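Local coordinates for cocosin 1 acidic chain (Cocos nucifera, PDB 5WPW), which serves as a seed storage protein of coconut, an 11S globulin of two cupin domains that assembles into hexamers and is a potential food allergen, at residues V45-G50 and I212-N217; E81-F86 and Q105-F110; R154-A159 and E177-G182; S309-T314 and F358-I363. The protein carries 2 engineered substitutions. One frame throughout, in Å; residues are numbered along the deposited sequence.

How the contacts relate
Contact 1 opens first along the chain, at the end of strand 40-46, and closes last within the N-terminal cupin domain, at strand 212-214; the long loop between its segments contains contacts 2 and 3, one after the other. Contact 2 closes the excursion from 81-86 to 105-110 and ties an outlying two-stranded ribbon to the barrel. Contact 3 closes the short loop from 154-159 to 177-182 and joins strand 155-157 to the loop that leads into helix 185-192. All three reach the same curled sheet and touch the second subunit. Contact 4 follows in series: it pairs two strands of the C-terminal cupin domain, its centre about 27 Å from that of contact 1.

Contact 1 (V45-G50 and I212-N217); sequences VIEPRG and IVRAEN
G50 and R214 face each other as an antiparallel non-hydrogen-bonded pair, CA atoms 4.6 Å apart, and next to them A215 N gives R49 O a nearly straight bond of 2.9 Å (172° at the hydrogen). The glycine ends a type II turn that begins at E47, and its CA presents a C-H to V213 O at 3.3 Å. R214 folds back against this turn: with CG anti to the backbone N (chi1 -167°) and the chain bent twice further out, NH1 comes within 3.2 Å of P48 O, a weak bond, and 3.7 Å from E47 CB. The E47 carboxylate turns away, so the opposite charges remain apart, OE2 5.7 Å from R214 NH1. R49 lays its CB against A215 O at 3.6 Å before its end departs towards N129. I46 and I212 touch through their branch methyls, CG2 to CG2 at 3.9 Å, while I212 CD1 lies near V45 O. The arrangement belongs to the cupin beta-barrel: a tight turn carries the chain from strand 40-46 of one sheet to strand 50-57 of the other, and the late strand 212-214 pairs alongside the latter.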
loop_
_atom_site.group_PDB
_atom_site.type_symbol
_atom_site.label_atom_id
_atom_site.label_comp_id
_atom_site.label_asym_id
_atom_site.label_seq_id
_atom_site.Cartn_x
_atom_site.Cartn_y
_atom_site.Cartn_z
ATOM N N VAL A 45 9.336 -13.572 36.283
ATOM C CA VAL A 45 10.007 -12.747 37.276
ATOM C C VAL A 45 11.499 -13.011 37.148
ATOM O O VAL A 45 11.932 -14.166 37.199
ATOM C CB VAL A 45 9.516 -13.046 38.705
ATOM C CG1 VAL A 45 10.383 -12.316 39.705
ATOM C CG2 VAL A 45 8.097 -12.603 38.865
ATOM N N ILE A 46 12.273 -11.948 36.965
ATOM C CA ILE A 46 13.709 -12.037 36.737
ATOM C C ILE A 46 14.379 -11.282 37.873
ATOM O O ILE A 46 14.322 -10.045 37.928
ATOM C CB ILE A 46 14.126 -11.463 35.369
ATOM C CG1 ILE A 46 13.420 -12.191 34.224
ATOM C CG2 ILE A 46 15.629 -11.535 35.176
ATOM C CD1 ILE A 46 13.666 -11.529 32.877
ATOM N N GLU A 47 15.022 -12.027 38.783
ATOM C CA GLU A 47 15.708 -11.411 39.901
ATOM C C GLU A 47 16.799 -10.488 39.390
ATOM O O GLU A 47 17.231 -10.600 38.237
ATOM C CB GLU A 47 16.318 -12.469 40.823
ATOM C CG GLU A 47 15.389 -13.601 41.200
ATOM C CD GLU A 47 14.136 -13.109 41.880
ATOM O OE1 GLU A 47 13.109 -13.820 41.790
ATOM O OE2 GLU A 47 14.180 -12.019 42.497
ATOM N N PRO A 48 17.251 -9.557 40.226
ATOM C CA PRO A 48 18.404 -8.737 39.853
ATOM C C PRO A 48 19.587 -9.611 39.456
ATOM O O PRO A 48 19.795 -10.698 40.002
ATOM C CB PRO A 48 18.682 -7.921 41.120
ATOM C CG PRO A 48 17.356 -7.837 41.793
ATOM C CD PRO A 48 16.646 -9.122 41.501
ATOM N N ARG A 49 20.320 -9.151 38.438
ATOM C CA ARG A 49 21.464 -9.830 37.835
ATOM C C ARG A 49 21.077 -11.123 37.117
ATOM O O ARG A 49 21.962 -11.910 36.746
ATOM C CB ARG A 49 22.570 -10.091 38.880
ATOM C CG ARG A 49 23.564 -8.918 39.016
ATOM C CD ARG A 49 22.864 -7.577 39.179
ATOM N NE ARG A 49 23.800 -6.473 39.392
ATOM C CZ ARG A 49 23.483 -5.184 39.282
ATOM N NH1 ARG A 49 22.246 -4.821 38.953
ATOM N NH2 ARG A 49 24.407 -4.254 39.499
ATOM N N GLY A 50 19.787 -11.348 36.876
ATOM C CA GLY A 50 19.331 -12.496 36.112
ATOM C C GLY A 50 19.241 -12.173 34.627
ATOM O O GLY A 50 18.767 -11.110 34.236
ATOM N N ILE A 212 16.491 -18.612 33.049
ATOM C CA ILE A 212 16.885 -17.372 33.695
ATOM C C ILE A 212 18.043 -17.713 34.624
ATOM O O ILE A 212 17.850 -18.427 35.612
ATOM C CB ILE A 212 15.735 -16.725 34.472
ATOM C CG1 ILE A 212 14.494 -16.594 33.575
ATOM C CG2 ILE A 212 16.183 -15.389 35.020
ATOM C CD1 ILE A 212 13.205 -16.309 34.358
ATOM N N VAL A 213 19.238 -17.215 34.303
ATOM C CA VAL A 213 20.476 -17.603 34.981
ATOM C C VAL A 213 21.107 -16.388 35.650
ATOM O O VAL A 213 20.873 -15.242 35.249
ATOM C CB VAL A 213 21.462 -18.275 33.995
ATOM C CG1 VAL A 213 20.740 -19.331 33.196
ATOM C CG2 VAL A 213 22.161 -17.235 33.074
ATOM N N ARG A 214 21.920 -16.638 36.683
ATOM C CA ARG A 214 22.539 -15.557 37.440
ATOM C C ARG A 214 23.864 -15.163 36.797
ATOM O O ARG A 214 24.702 -16.023 36.505
ATOM C CB ARG A 214 22.751 -15.975 38.902
ATOM C CG ARG A 214 23.110 -14.835 39.867
ATOM C CD ARG A 214 21.881 -14.053 40.409
ATOM N NE ARG A 214 20.897 -14.894 41.104
ATOM C CZ ARG A 214 19.889 -14.433 41.849
ATOM N NH1 ARG A 214 19.720 -13.120 42.026
ATOM N NH2 ARG A 214 19.049 -15.289 42.427
ATOM N N ALA A 215 24.038 -13.870 36.545
ATOM C CA ALA A 215 25.342 -13.321 36.176
ATOM C C ALA A 215 25.957 -12.760 37.457
ATOM O O ALA A 215 25.608 -11.661 37.889
ATOM C CB ALA A 215 25.219 -12.247 35.101
ATOM N N GLU A 216 26.874 -13.514 38.070
ATOM C CA GLU A 216 27.358 -13.116 39.393
ATOM C C GLU A 216 28.317 -11.928 39.327
ATOM O O GLU A 216 28.426 -11.173 40.299
ATOM C CB GLU A 216 28.025 -14.299 40.103
ATOM C CG GLU A 216 28.068 -14.135 41.627
ATOM C CD GLU A 216 28.257 -15.454 42.368
ATOM O OE1 GLU A 216 29.421 -15.852 42.596
ATOM O OE2 GLU A 216 27.240 -16.086 42.728
ATOM N N ASN A 217 29.007 -11.734 38.201
ATOM C CA ASN A 217 29.882 -10.584 38.016
ATOM C C ASN A 217 29.183 -9.394 37.391
ATOM O O ASN A 217 29.858 -8.456 36.947
ATOM C CB ASN A 217 31.078 -10.964 37.148
ATOM C CG ASN A 217 32.127 -11.692 37.918
ATOM O OD1 ASN A 217 32.345 -11.409 39.098
ATOM N ND2 ASN A 217 32.796 -12.645 37.266
#

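Contact 2 (E81-F86 and Q105-F110)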
loop_
_atom_site.group_PDB
_atom_site.type_symbol
_atom_site.label_atom_id
_atom_site.label_comp_id
_atom_site.label_asym_id
_atom_site.label_seq_id
_atom_site.Cartn_x
_atom_site.Cartn_y
_atom_site.Cartn_z
ATOM N N GLU A 81 26.157 -4.933 13.172
ATOM C CA GLU A 81 26.426 -4.603 14.570
ATOM C C GLU A 81 26.841 -3.147 14.646
ATOM O O GLU A 81 27.846 -2.755 14.056
ATOM C CB GLU A 81 27.523 -5.492 15.144
ATOM C CG GLU A 81 27.111 -6.920 15.357
ATOM C CD GLU A 81 27.048 -7.670 14.051
ATOM O OE1 GLU A 81 27.767 -7.269 13.106
ATOM O OE2 GLU A 81 26.266 -8.645 13.955
ATOM N N THR A 82 26.048 -2.327 15.321
ATOM C CA THR A 82 26.330 -0.904 15.353
ATOM C C THR A 82 26.806 -0.430 16.720
ATOM O O THR A 82 27.108 0.759 16.866
ATOM C CB THR A 82 25.105 -0.097 14.941
ATOM O OG1 THR A 82 24.080 -0.326 15.895
ATOM C CG2 THR A 82 24.620 -0.509 13.521
ATOM N N PHE A 83 26.854 -1.310 17.721
ATOM C CA PHE A 83 27.443 -1.000 19.022
ATOM C C PHE A 83 28.813 -1.676 19.078
ATOM O O PHE A 83 28.894 -2.910 19.031
ATOM C CB PHE A 83 26.577 -1.504 20.182
ATOM C CG PHE A 83 25.436 -0.604 20.557
ATOM C CD1 PHE A 83 24.796 0.190 19.607
ATOM C CD2 PHE A 83 24.980 -0.579 21.869
ATOM C CE1 PHE A 83 23.743 1.002 19.964
ATOM C CE2 PHE A 83 23.923 0.238 22.233
ATOM C CZ PHE A 83 23.299 1.030 21.272
ATOM N N GLN A 84 29.879 -0.880 19.180
ATOM C CA GLN A 84 31.215 -1.455 19.065
ATOM C C GLN A 84 32.225 -0.561 19.777
ATOM O O GLN A 84 32.051 0.656 19.870
ATOM C CB GLN A 84 31.626 -1.678 17.594
ATOM C CG GLN A 84 31.103 -0.641 16.582
ATOM C CD GLN A 84 31.572 -0.890 15.133
ATOM O OE1 GLN A 84 32.024 0.037 14.458
ATOM N NE2 GLN A 84 31.446 -2.130 14.653
ATOM N N SER A 85 33.290 -1.189 20.273
ATOM C CA SER A 85 34.402 -0.469 20.882
ATOM C C SER A 85 35.697 -1.178 20.522
ATOM O O SER A 85 35.756 -2.412 20.527
ATOM C CB SER A 85 34.263 -0.366 22.405
ATOM O OG SER A 85 34.549 -1.596 23.033
ATOM N N PHE A 86 36.715 -0.387 20.180
ATOM C CA PHE A 86 38.013 -0.885 19.749
ATOM C C PHE A 86 39.086 -0.444 20.733
ATOM O O PHE A 86 38.992 0.635 21.324
ATOM C CB PHE A 86 38.382 -0.369 18.343
ATOM C CG PHE A 86 37.384 -0.721 17.268
ATOM C CD1 PHE A 86 36.299 0.109 17.008
ATOM C CD2 PHE A 86 37.544 -1.865 16.501
ATOM C CE1 PHE A 86 35.388 -0.207 16.009
ATOM C CE2 PHE A 86 36.642 -2.187 15.505
ATOM C CZ PHE A 86 35.560 -1.363 15.257
ATOM N N GLN A 105 24.744 -6.001 18.348
ATOM C CA GLN A 105 23.670 -5.130 17.920
ATOM C C GLN A 105 23.213 -4.257 19.080
ATOM O O GLN A 105 23.596 -4.458 20.242
ATOM C CB GLN A 105 22.504 -5.928 17.344
ATOM C CG GLN A 105 22.805 -6.450 15.952
ATOM C CD GLN A 105 21.575 -7.006 15.277
ATOM O OE1 GLN A 105 20.446 -6.613 15.599
ATOM N NE2 GLN A 105 21.779 -7.908 14.322
ATOM N N LYS A 106 22.388 -3.271 18.726
ATOM C CA LYS A 106 21.962 -2.245 19.669
ATOM C C LYS A 106 21.118 -2.862 20.777
ATOM O O LYS A 106 20.354 -3.800 20.553
ATOM C CB LYS A 106 21.174 -1.167 18.925
ATOM C CG LYS A 106 20.072 -1.732 18.039
ATOM C CD LYS A 106 19.419 -0.664 17.152
ATOM C CE LYS A 106 20.217 -0.427 15.862
ATOM N NZ LYS A 106 19.452 0.426 14.892
ATOM N N VAL A 107 21.259 -2.339 21.993
ATOM C CA VAL A 107 20.546 -2.903 23.116
ATOM C C VAL A 107 19.534 -1.872 23.584
ATOM O O VAL A 107 19.731 -0.660 23.436
ATOM C CB VAL A 107 21.523 -3.322 24.224
ATOM C CG1 VAL A 107 22.453 -4.417 23.679
ATOM C CG2 VAL A 107 22.317 -2.130 24.666
ATOM N N TYR A 108 18.422 -2.369 24.099
ATOM C CA TYR A 108 17.253 -1.568 24.415
ATOM C C TYR A 108 17.058 -1.551 25.924
ATOM O O TYR A 108 16.892 -2.606 26.547
ATOM C CB TYR A 108 16.025 -2.142 23.719
ATOM C CG TYR A 108 16.210 -2.321 22.232
ATOM C CD1 TYR A 108 15.869 -1.307 21.351
ATOM C CD2 TYR A 108 16.693 -3.515 21.699
ATOM C CE1 TYR A 108 16.013 -1.461 19.990
ATOM C CE2 TYR A 108 16.850 -3.677 20.323
ATOM C CZ TYR A 108 16.509 -2.638 19.477
ATOM O OH TYR A 108 16.655 -2.762 18.106
ATOM N N GLN A 109 17.057 -0.366 26.509
ATOM C CA GLN A 109 16.907 -0.237 27.951
ATOM C C GLN A 109 15.451 0.035 28.268
ATOM O O GLN A 109 14.879 1.005 27.773
ATOM C CB GLN A 109 17.823 0.854 28.489
ATOM C CG GLN A 109 19.263 0.497 28.232
ATOM C CD GLN A 109 20.201 1.199 29.164
ATOM O OE1 GLN A 109 20.138 1.011 30.379
ATOM N NE2 GLN A 109 21.078 2.024 28.606
ATOM N N PHE A 110 14.855 -0.826 29.074
ATOM C CA PHE A 110 13.428 -0.787 29.325
ATOM C C PHE A 110 13.156 -0.433 30.783
ATOM O O PHE A 110 14.052 -0.409 31.629
ATOM C CB PHE A 110 12.784 -2.124 28.961
ATOM C CG PHE A 110 13.164 -3.255 29.865
ATOM C CD1 PHE A 110 12.428 -3.527 31.003
ATOM C CD2 PHE A 110 14.226 -4.086 29.547
ATOM C CE1 PHE A 110 12.761 -4.586 31.836
ATOM C CE2 PHE A 110 14.550 -5.154 30.368
ATOM C CZ PHE A 110 13.829 -5.397 31.508
HETATM O O HOH W 1 23.135 -2.768 15.716
#
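F83 lays one face of its ring over the backbone of K106, whose CA sits almost above the ring centre, 3.7 Å from the centroid and 9° off the normal, a CH-pi contact. K106 CB continues beneath the same ring, 3.5 Å from F83 CE1. Towards the CE2 rim the ring meets V107 twice, F83 CE2 lying 3.8 Å from CG2 and 3.7 Å from the amide N, which is over the same face as K106 CA; that buried N-H has no partner in the model, so the aromatic face is its cover. F83 gets there with CG beside its own backbone N (chi1 -82°), the ring reaching across to 105-110. The two segments exchange no direct hydrogen bond. They belong to different parts of the N-terminal cupin domain: strand 83-85 pairs with 102-104 in an outlying two-stranded ribbon, whereas 107-110 runs beside strand 70-74 in the barrel sheet. Between T82 and K106, a water donates to T82 OG1 at 2.6 Å and weakly accepts from K106 N at 3.1 Å; T82 OG1 is also bonded to D261 O of the third subunit. The aliphatic end of K106 passes T82, CE 3.9 Å from OG1, on its way to deliver NZ to the carbonyl O of C246, the cysteine of the interchain disulfide. E81 sets CG beside Q105 N, while its carboxylate forms a salt bridge with R382 of the second subunit.

Contact 3 (R154-A159 and E177-G182); sequences RQFLLA and ENILRG
L157 O receives the direct backbone bond between the segments, from I179 N at 2.9 Å and 163° at the hydrogen. A water makes a second bridge, accepting from L157 N at 2.9 Å and donating to E177 O. Within 177-182, N178 OD1 turns back on its own chain to form an Asx turn: it takes weak bonds from L180 N (2.9 Å) and R181 N (3.4 Å), which chi1 of 75° allows by placing the amide between the backbone N and the carbonyl carbon. N178 ND2 is left to weak bonds with G160 O and Q203 O, so both ends of this buried amide are engaged. Apolar contacts gather round I179. Its CD1 presses on L158 CD2 at a tight 3.5 Å, the two side chains running alongside each other in one direction. Its CG2 sits at the edge of the F156 ring and 3.9 Å from F156 CB, and its CG1 passes L157 O at 3.3 Å. The touching parts, 156-159 and 177-180, run 77° apart end to end. Strand 155-157 pairs with strand 50-57 of the barrel sheet, 177-182 leads into helix 185-192, L180 rests on L202 of helix 196-202, and Y393 of the second subunit bonds to L158 O.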
loop_
_atom_site.group_PDB
_atom_site.type_symbol
_atom_site.label_atom_id
_atom_site.label_comp_id
_atom_site.label_asym_id
_atom_site.label_seq_id
_atom_site.Cartn_x
_atom_site.Cartn_y
_atom_site.Cartn_z
ATOM N N ARG A 154 5.702 -22.510 20.536
ATOM C CA ARG A 154 6.940 -23.267 20.381
ATOM C C ARG A 154 8.097 -22.298 20.608
ATOM O O ARG A 154 8.300 -21.363 19.818
ATOM C CB ARG A 154 7.046 -23.921 18.997
ATOM C CG ARG A 154 5.734 -24.442 18.374
ATOM C CD ARG A 154 5.523 -25.958 18.531
ATOM N NE ARG A 154 6.690 -26.755 18.128
ATOM C CZ ARG A 154 6.736 -27.604 17.103
ATOM N NH1 ARG A 154 5.678 -27.806 16.330
ATOM N NH2 ARG A 154 7.856 -28.276 16.860
ATOM N N GLN A 155 8.862 -22.532 21.674
ATOM C CA GLN A 155 10.047 -21.752 22.000
ATOM C C GLN A 155 11.310 -22.541 21.670
ATOM O O GLN A 155 11.442 -23.700 22.073
ATOM C CB GLN A 155 10.053 -21.360 23.482
ATOM C CG GLN A 155 10.871 -20.122 23.786
ATOM C CD GLN A 155 11.479 -20.138 25.177
ATOM O OE1 GLN A 155 11.518 -21.177 25.836
ATOM N NE2 GLN A 155 11.959 -18.991 25.628
ATOM N N PHE A 156 12.230 -21.897 20.952
ATOM C CA PHE A 156 13.478 -22.486 20.483
ATOM C C PHE A 156 14.610 -21.796 21.223
ATOM O O PHE A 156 14.933 -20.645 20.923
ATOM C CB PHE A 156 13.649 -22.310 18.970
ATOM C CG PHE A 156 12.579 -22.989 18.131
ATOM C CD1 PHE A 156 11.287 -22.501 18.094
ATOM C CD2 PHE A 156 12.888 -24.109 17.361
ATOM C CE1 PHE A 156 10.312 -23.131 17.295
ATOM C CE2 PHE A 156 11.939 -24.730 16.570
ATOM C CZ PHE A 156 10.647 -24.248 16.537
ATOM N N LEU A 157 15.211 -22.488 22.184
ATOM C CA LEU A 157 16.315 -21.921 22.951
ATOM C C LEU A 157 17.590 -21.939 22.122
ATOM O O LEU A 157 17.920 -22.953 21.508
ATOM C CB LEU A 157 16.539 -22.710 24.240
ATOM C CG LEU A 157 15.402 -22.700 25.232
ATOM C CD1 LEU A 157 15.528 -23.925 26.121
ATOM C CD2 LEU A 157 15.469 -21.421 26.040
ATOM N N LEU A 158 18.299 -20.808 22.085
ATOM C CA LEU A 158 19.623 -20.805 21.477
ATOM C C LEU A 158 20.685 -21.295 22.458
ATOM O O LEU A 158 21.751 -21.759 22.039
ATOM C CB LEU A 158 19.983 -19.396 20.983
ATOM C CG LEU A 158 19.329 -18.816 19.721
ATOM C CD1 LEU A 158 20.137 -17.622 19.200
ATOM C CD2 LEU A 158 19.162 -19.862 18.656
ATOM N N ALA A 159 20.417 -21.200 23.752
ATOM C CA ALA A 159 21.338 -21.681 24.763
ATOM C C ALA A 159 20.529 -22.190 25.938
ATOM O O ALA A 159 19.399 -21.747 26.158
ATOM C CB ALA A 159 22.291 -20.575 25.203
ATOM N N GLU A 177 15.733 -28.972 25.474
ATOM C CA GLU A 177 17.119 -28.662 25.161
ATOM C C GLU A 177 17.205 -27.497 24.176
ATOM O O GLU A 177 16.239 -27.151 23.496
ATOM C CB GLU A 177 17.820 -29.891 24.582
ATOM C CG GLU A 177 17.810 -31.118 25.488
ATOM C CD GLU A 177 18.904 -31.058 26.538
ATOM O OE1 GLU A 177 19.700 -30.097 26.508
ATOM O OE2 GLU A 177 18.979 -31.969 27.389
ATOM N N ASN A 178 18.381 -26.885 24.111
ATOM C CA ASN A 178 18.585 -25.844 23.125
ATOM C C ASN A 178 18.805 -26.477 21.755
ATOM O O ASN A 178 19.111 -27.663 21.634
ATOM C CB ASN A 178 19.754 -24.951 23.521
ATOM C CG ASN A 178 21.086 -25.604 23.286
ATOM O OD1 ASN A 178 21.673 -25.463 22.217
ATOM N ND2 ASN A 178 21.576 -26.323 24.284
ATOM N N ILE A 179 18.618 -25.672 20.710
ATOM C CA ILE A 179 18.578 -26.231 19.360
ATOM C C ILE A 179 19.929 -26.789 18.950
ATOM O O ILE A 179 19.997 -27.732 18.152
ATOM C CB ILE A 179 18.102 -25.161 18.374
ATOM C CG1 ILE A 179 18.935 -23.910 18.566
ATOM C CG2 ILE A 179 16.637 -24.860 18.642
ATOM C CD1 ILE A 179 19.041 -23.062 17.330
ATOM N N LEU A 180 21.023 -26.217 19.463
ATOM C CA LEU A 180 22.345 -26.736 19.114
ATOM C C LEU A 180 22.538 -28.163 19.612
ATOM O O LEU A 180 23.309 -28.927 19.017
ATOM C CB LEU A 180 23.437 -25.830 19.669
ATOM C CG LEU A 180 23.344 -24.355 19.270
ATOM C CD1 LEU A 180 24.530 -23.592 19.851
ATOM C CD2 LEU A 180 23.259 -24.194 17.745
ATOM N N ARG A 181 21.843 -28.539 20.687
ATOM C CA ARG A 181 21.860 -29.917 21.169
ATOM C C ARG A 181 21.331 -30.891 20.123
ATOM O O ARG A 181 21.644 -32.088 20.177
ATOM C CB ARG A 181 21.039 -30.006 22.463
ATOM C CG ARG A 181 20.972 -31.379 23.128
ATOM C CD ARG A 181 22.271 -31.707 23.874
ATOM N NE ARG A 181 22.245 -33.042 24.468
ATOM C CZ ARG A 181 22.606 -34.149 23.828
ATOM N NH1 ARG A 181 23.017 -34.079 22.565
ATOM N NH2 ARG A 181 22.555 -35.324 24.445
ATOM N N GLY A 182 20.547 -30.407 19.156
ATOM C CA GLY A 182 20.042 -31.272 18.109
ATOM C C GLY A 182 21.051 -31.605 17.034
ATOM O O GLY A 182 20.828 -32.545 16.261
HETATM O O HOH W 2 14.832 -25.316 22.460
#

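Contact 4 (S309-T314 and F358-I363)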
loop_
_atom_site.group_PDB
_atom_site.type_symbol
_atom_site.label_atom_id
_atom_site.label_comp_id
_atom_site.label_asym_id
_atom_site.label_seq_id
_atom_site.Cartn_x
_atom_site.Cartn_y
_atom_site.Cartn_z
ATOM N N SER A 309 -9.688 -9.140 23.630
ATOM C CA SER A 309 -8.964 -8.375 24.628
ATOM C C SER A 309 -8.476 -9.321 25.721
ATOM O O SER A 309 -9.280 -10.027 26.348
ATOM C CB SER A 309 -9.855 -7.276 25.212
ATOM O OG SER A 309 -9.134 -6.434 26.093
ATOM N N ILE A 310 -7.163 -9.334 25.945
ATOM C CA ILE A 310 -6.540 -10.121 27.005
ATOM C C ILE A 310 -6.193 -9.141 28.117
ATOM O O ILE A 310 -5.233 -8.373 28.021
ATOM C CB ILE A 310 -5.311 -10.887 26.511
ATOM C CG1 ILE A 310 -5.713 -11.858 25.406
ATOM C CG2 ILE A 310 -4.685 -11.675 27.652
ATOM C CD1 ILE A 310 -5.521 -11.327 24.015
ATOM N N MET A 311 -6.986 -9.157 29.178
ATOM C CA MET A 311 -6.883 -8.154 30.222
ATOM C C MET A 311 -6.157 -8.746 31.422
ATOM O O MET A 311 -6.529 -9.826 31.902
ATOM C CB MET A 311 -8.271 -7.675 30.633
ATOM C CG MET A 311 -8.247 -6.511 31.585
ATOM S SD MET A 311 -9.908 -5.899 31.987
ATOM C CE MET A 311 -10.864 -6.667 30.702
ATOM N N TYR A 312 -5.156 -8.020 31.925
ATOM C CA TYR A 312 -4.353 -8.433 33.074
ATOM C C TYR A 312 -4.365 -7.319 34.106
ATOM O O TYR A 312 -3.995 -6.185 33.792
ATOM C CB TYR A 312 -2.912 -8.742 32.650
ATOM C CG TYR A 312 -2.010 -9.137 33.793
ATOM C CD1 TYR A 312 -2.080 -10.407 34.340
ATOM C CD2 TYR A 312 -1.092 -8.240 34.331
ATOM C CE1 TYR A 312 -1.263 -10.780 35.382
ATOM C CE2 TYR A 312 -0.267 -8.609 35.386
ATOM C CZ TYR A 312 -0.358 -9.887 35.893
ATOM O OH TYR A 312 0.435 -10.281 36.937
ATOM N N CYS A 313 -4.761 -7.630 35.340
ATOM C CA CYS A 313 -4.847 -6.595 36.373
ATOM C C CYS A 313 -3.496 -6.439 37.074
ATOM O O CYS A 313 -2.942 -7.412 37.604
ATOM C CB CYS A 313 -5.954 -6.903 37.376
ATOM S SG CYS A 313 -5.964 -5.736 38.769
ATOM N N THR A 314 -2.936 -5.236 37.006
ATOM C CA THR A 314 -1.639 -4.924 37.595
ATOM C C THR A 314 -1.748 -4.344 39.004
ATOM O O THR A 314 -0.727 -4.187 39.669
ATOM C CB THR A 314 -0.868 -3.933 36.711
ATOM O OG1 THR A 314 -1.566 -2.687 36.649
ATOM C CG2 THR A 314 -0.695 -4.480 35.269
ATOM N N PHE A 358 -8.173 0.722 40.304
ATOM C CA PHE A 358 -8.179 -0.508 39.523
ATOM C C PHE A 358 -7.335 -0.212 38.293
ATOM O O PHE A 358 -7.695 0.690 37.531
ATOM C CB PHE A 358 -9.619 -0.874 39.133
ATOM C CG PHE A 358 -9.779 -2.206 38.433
ATOM C CD1 PHE A 358 -9.065 -3.317 38.830
ATOM C CD2 PHE A 358 -10.713 -2.353 37.412
ATOM C CE1 PHE A 358 -9.250 -4.539 38.214
ATOM C CE2 PHE A 358 -10.881 -3.573 36.772
ATOM C CZ PHE A 358 -10.144 -4.668 37.178
ATOM N N GLN A 359 -6.216 -0.931 38.115
ATOM C CA GLN A 359 -5.297 -0.712 36.992
ATOM C C GLN A 359 -5.115 -1.986 36.178
ATOM O O GLN A 359 -4.944 -3.080 36.733
ATOM C CB GLN A 359 -3.907 -0.241 37.450
ATOM C CG GLN A 359 -3.917 0.986 38.343
ATOM C CD GLN A 359 -3.729 0.609 39.805
ATOM O OE1 GLN A 359 -2.832 -0.156 40.144
ATOM N NE2 GLN A 359 -4.589 1.135 40.670
ATOM N N LEU A 360 -5.119 -1.851 34.855
ATOM C CA LEU A 360 -4.898 -3.037 34.053
ATOM C C LEU A 360 -4.134 -2.669 32.788
ATOM O O LEU A 360 -3.964 -1.495 32.435
ATOM C CB LEU A 360 -6.212 -3.734 33.713
ATOM C CG LEU A 360 -7.227 -2.769 33.107
ATOM C CD1 LEU A 360 -7.338 -2.833 31.569
ATOM C CD2 LEU A 360 -8.576 -2.979 33.771
ATOM N N VAL A 361 -3.628 -3.704 32.143
ATOM C CA VAL A 361 -3.078 -3.624 30.802
ATOM C C VAL A 361 -3.834 -4.642 29.971
ATOM O O VAL A 361 -4.074 -5.772 30.421
ATOM C CB VAL A 361 -1.558 -3.882 30.783
ATOM C CG1 VAL A 361 -1.213 -5.175 31.502
ATOM C CG2 VAL A 361 -1.046 -3.920 29.344
ATOM N N SER A 362 -4.265 -4.228 28.792
ATOM C CA SER A 362 -4.931 -5.140 27.890
ATOM C C SER A 362 -4.073 -5.298 26.657
ATOM O O SER A 362 -3.476 -4.334 26.193
ATOM C CB SER A 362 -6.325 -4.652 27.498
ATOM O OG SER A 362 -7.173 -4.653 28.633
ATOM N N ILE A 363 -4.013 -6.519 26.152
ATOM C CA ILE A 363 -3.388 -6.821 24.868
ATOM C C ILE A 363 -4.491 -7.281 23.936
ATOM O O ILE A 363 -5.254 -8.183 24.281
ATOM C CB ILE A 363 -2.311 -7.910 24.985
ATOM C CG1 ILE A 363 -1.234 -7.531 26.008
ATOM C CG2 ILE A 363 -1.728 -8.240 23.579
ATOM C CD1 ILE A 363 -0.527 -6.211 25.714
HETATM O O HOH W 3 -10.079 -4.926 27.990
HETATM O O HOH W 4 -0.787 -1.057 38.467
#
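M311 and L360 lean slantwise against each other on one face of the paired strands, M311 SD 3.7 Å from L360 CD2. The methionine reaches along that face with CG anti to its backbone N (chi1 -173°), which also brings CG to 3.6 Å from S362 OG. Further along, C313 SG meets F358 CE1 at 3.5 Å, a sulfur-aromatic contact in which the sulfur stands obliquely to the ring. Beyond S362, a water joins its OG to S309 OG. On the opposite face, V361 CG1 lies at the edge of the Y312 ring, near its plane, and touches T314 CG2 at 3.9 Å, these two side chains at about a right angle. I310 bends its chain so that CD1 comes 3.2 Å from I363 O. T314 OG1 shares a water with Q359 OE1 and is also bonded to R290 NH1. Between the two faces, I310 with I363 and Y312 with V361 are hydrogen-bonded antiparallel pairs, the strand directions 145° apart. Strand 357-364 runs between 309-314 and 287-293 in the C-terminal cupin sheet; the M311 face looks onto strand 348-354 of the second sheet, while I310 touches V39 and Y312 OH bonds weakly to R43 of the N-terminal domain.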